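PDB 1Z6N: thioredoxin family protein from Pseudomonas aeruginosa, which is of unknown function but has a thioredoxin-type fold, binds metal ions and may take part in thiol-disulfide chemistry. Local coordinates for residues 57-62 with 89-94. Sequence-based numbering, arbitrary orientation.
Sequences RLLVAG and AIISKG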
ATOM      1  N   ARG A  57       9.468  -1.739  -5.813  1.00 10.00           N
ATOM      2  CA  ARG A  57       8.930  -0.394  -5.680  1.00 10.84           C
ATOM      3  C   ARG A  57       7.413  -0.459  -5.686  1.00 10.26           C
ATOM      4  O   ARG A  57       6.821  -1.107  -6.553  1.00 10.98           O
ATOM      5  CB  ARG A  57       9.431   0.474  -6.828  1.00 11.48           C
ATOM      6  CG  ARG A  57      10.928   0.725  -6.746  1.00 15.10           C
ATOM      7  CD  ARG A  57      11.358   1.688  -7.818  1.00 21.06           C
ATOM      8  NE  ARG A  57      12.807   1.838  -7.885  1.00 25.37           N
ATOM      9  CZ  ARG A  57      13.601   1.094  -8.650  1.00 26.95           C
ATOM     10  NH1 ARG A  57      13.088   0.137  -9.413  1.00 28.48           N
ATOM     11  NH2 ARG A  57      14.907   1.309  -8.655  1.00 27.88           N
ATOM     12  N   LEU A  58       6.784   0.204  -4.714  1.00  8.58           N
ATOM     13  CA  LEU A  58       5.336   0.282  -4.653  1.00  8.12           C
ATOM     14  C   LEU A  58       4.960   1.695  -5.093  1.00  7.82           C
ATOM     15  O   LEU A  58       5.193   2.657  -4.356  1.00  8.08           O
ATOM     16  CB  LEU A  58       4.837  -0.005  -3.225  1.00  8.28           C
ATOM     17  CG  LEU A  58       5.251  -1.338  -2.584  1.00  9.99           C
ATOM     18  CD1 LEU A  58       4.580  -1.567  -1.225  1.00 10.10           C
ATOM     19  CD2 LEU A  58       4.977  -2.510  -3.513  1.00 10.58           C
ATOM     20  N   LEU A  59       4.456   1.807  -6.323  1.00  7.04           N
ATOM     21  CA  LEU A  59       3.908   3.068  -6.827  1.00  7.52           C
ATOM     22  C   LEU A  59       2.456   3.135  -6.393  1.00  7.36           C
ATOM     23  O   LEU A  59       1.617   2.330  -6.814  1.00  7.46           O
ATOM     24  CB  LEU A  59       4.014   3.160  -8.352  1.00  7.09           C
ATOM     25  CG  LEU A  59       3.378   4.403  -8.985  1.00  8.07           C
ATOM     26  CD1 LEU A  59       3.998   5.710  -8.437  1.00  7.99           C
ATOM     27  CD2 LEU A  59       3.536   4.333 -10.493  1.00  9.57           C
ATOM     28  N   VAL A  60       2.163   4.106  -5.534  1.00  7.69           N
ATOM     29  CA  VAL A  60       0.860   4.165  -4.897  1.00  8.13           C
ATOM     30  C   VAL A  60       0.097   5.415  -5.284  1.00  8.36           C
ATOM     31  O   VAL A  60       0.670   6.488  -5.294  1.00  8.64           O
ATOM     32  CB  VAL A  60       1.024   4.205  -3.355  1.00  8.06           C
ATOM     33  CG1 VAL A  60      -0.332   4.296  -2.657  1.00  9.72           C
ATOM     34  CG2 VAL A  60       1.790   2.979  -2.855  1.00  8.41           C
ATOM     35  N   ALA A  61      -1.185   5.276  -5.617  1.00  7.67           N
ATOM     36  CA  ALA A  61      -2.052   6.455  -5.710  1.00  7.61           C
ATOM     37  C   ALA A  61      -2.927   6.463  -4.459  1.00  8.06           C
ATOM     38  O   ALA A  61      -3.628   5.490  -4.160  1.00  7.75           O
ATOM     39  CB  ALA A  61      -2.919   6.402  -6.956  1.00  7.66           C
ATOM     40  N   GLY A  62      -2.855   7.559  -3.706  1.00  7.59           N
ATOM     41  CA  GLY A  62      -3.556   7.618  -2.433  1.00  8.67           C
ATOM     42  C   GLY A  62      -3.732   9.042  -1.961  1.00  8.44           C
ATOM     43  O   GLY A  62      -3.139   9.972  -2.516  1.00 10.30           O
ATOM     44  N   ALA A  89       6.309   5.100  -2.999  1.00  8.24           N
ATOM     45  CA  ALA A  89       6.205   6.520  -3.366  1.00  7.89           C
ATOM     46  C   ALA A  89       4.758   6.747  -3.732  1.00  8.26           C
ATOM     47  O   ALA A  89       4.141   5.901  -4.397  1.00  8.11           O
ATOM     48  CB  ALA A  89       7.091   6.842  -4.536  1.00  9.59           C
ATOM     49  N   ILE A  90       4.210   7.889  -3.323  1.00  6.92           N
ATOM     50  CA  ILE A  90       2.753   8.101  -3.410  1.00  7.45           C
ATOM     51  C   ILE A  90       2.409   9.328  -4.255  1.00  8.02           C
ATOM     52  O   ILE A  90       2.902  10.431  -4.001  1.00  7.85           O
ATOM     53  CB  ILE A  90       2.171   8.284  -1.990  1.00  7.88           C
ATOM     54  CG1 ILE A  90       2.485   7.032  -1.149  1.00  8.91           C
ATOM     55  CG2 ILE A  90       0.666   8.470  -2.018  1.00  8.27           C
ATOM     56  CD1 ILE A  90       2.556   7.297   0.380  1.00 10.92           C
ATOM     57  N   ILE A  91       1.597   9.089  -5.285  1.00  7.56           N
ATOM     58  CA  ILE A  91       1.030  10.148  -6.140  1.00  7.80           C
ATOM     59  C   ILE A  91      -0.451  10.297  -5.833  1.00  8.08           C
ATOM     60  O   ILE A  91      -1.029   9.490  -5.086  1.00  7.84           O
ATOM     61  CB  ILE A  91       1.209   9.838  -7.637  1.00  7.75           C
ATOM     62  CG1 ILE A  91       0.478   8.536  -8.017  1.00  8.45           C
ATOM     63  CG2 ILE A  91       2.689   9.796  -7.990  1.00  8.83           C
ATOM     64  CD1 ILE A  91       0.460   8.245  -9.544  1.00  8.26           C
ATOM     65  N   SER A  92      -1.050  11.366  -6.359  1.00  7.53           N
ATOM     66  CA  SER A  92      -2.449  11.673  -6.025  1.00  7.79           C
ATOM     67  C   SER A  92      -3.440  10.786  -6.775  1.00  7.50           C
ATOM     68  O   SER A  92      -3.119  10.177  -7.804  1.00  8.58           O
ATOM     69  CB  SER A  92      -2.765  13.117  -6.355  1.00  8.17           C
ATOM     70  OG  SER A  92      -2.806  13.263  -7.769  1.00  8.49           O
ATOM     71  N   LYS A  93      -4.684  10.738  -6.296  1.00  6.59           N
ATOM     72  CA  LYS A  93      -5.749  10.082  -7.029  1.00  7.60           C
ATOM     73  C   LYS A  93      -5.923  10.711  -8.404  1.00  7.07           C
ATOM     74  O   LYS A  93      -6.074   9.998  -9.411  1.00  8.08           O
ATOM     75  CB  LYS A  93      -7.042  10.198  -6.221  1.00  8.15           C
ATOM     76  CG  LYS A  93      -8.229   9.542  -6.908  1.00  9.31           C
ATOM     77  CD  LYS A  93      -9.475   9.598  -6.019  1.00 11.48           C
ATOM     78  CE  LYS A  93     -10.740   9.293  -6.853  1.00 16.09           C
ATOM     79  NZ  LYS A  93     -11.995   9.495  -6.083  1.00 18.91           N
ATOM     80  N   GLY A  94      -5.890  12.042  -8.454  1.00  7.34           N
ATOM     81  CA  GLY A  94      -6.083  12.746  -9.730  1.00  7.33           C
ATOM     82  C   GLY A  94      -5.019  12.363 -10.743  1.00  7.33           C
ATOM     83  O   GLY A  94      -5.315  12.179 -11.937  1.00  8.85           O
TER
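With chi1 at 61°, I91 holds CG1 between its own backbone N and carbonyl carbon, which sets I91 CG1 3.4 Å from V60 O and 4.1 Å from A61 CB; I90 places CG1 beside its backbone N, anti to its carbonyl carbon (chi1 -59°), 3.9 Å from V60 CB. Both isoleucines belong to a parallel beta-alpha-beta crossover of the thioredoxin fold, in which helix 67-82 links strands 56-61 and 86-91. The parallel register, L59 with A89, V60 with I90 and A61 with I91, rests on four backbone hydrogen bonds: A89 N to L58 O (3.0 Å), V60 N to A89 O (2.9 Å), I91 N to V60 O (2.8 Å) and G62 N to I91 O (3.0 Å), with N-H...O angles of 160-164°. V60 O also receives the CA-H of I90, CA to O 3.2 Å. L59, A61, A89 and I91 share one face, with helix 4-10 against L59 and A89; V60 and I90 occupy the other, where F14 and F17 of helix 14-19 meet I90. G62 adjoins a CxxC pattern at the connecting helix's start, consistent with a thioredoxin-like active-site region. S92 N-caps helix 93-99, its OG accepting a hydrogen bond from R95 N.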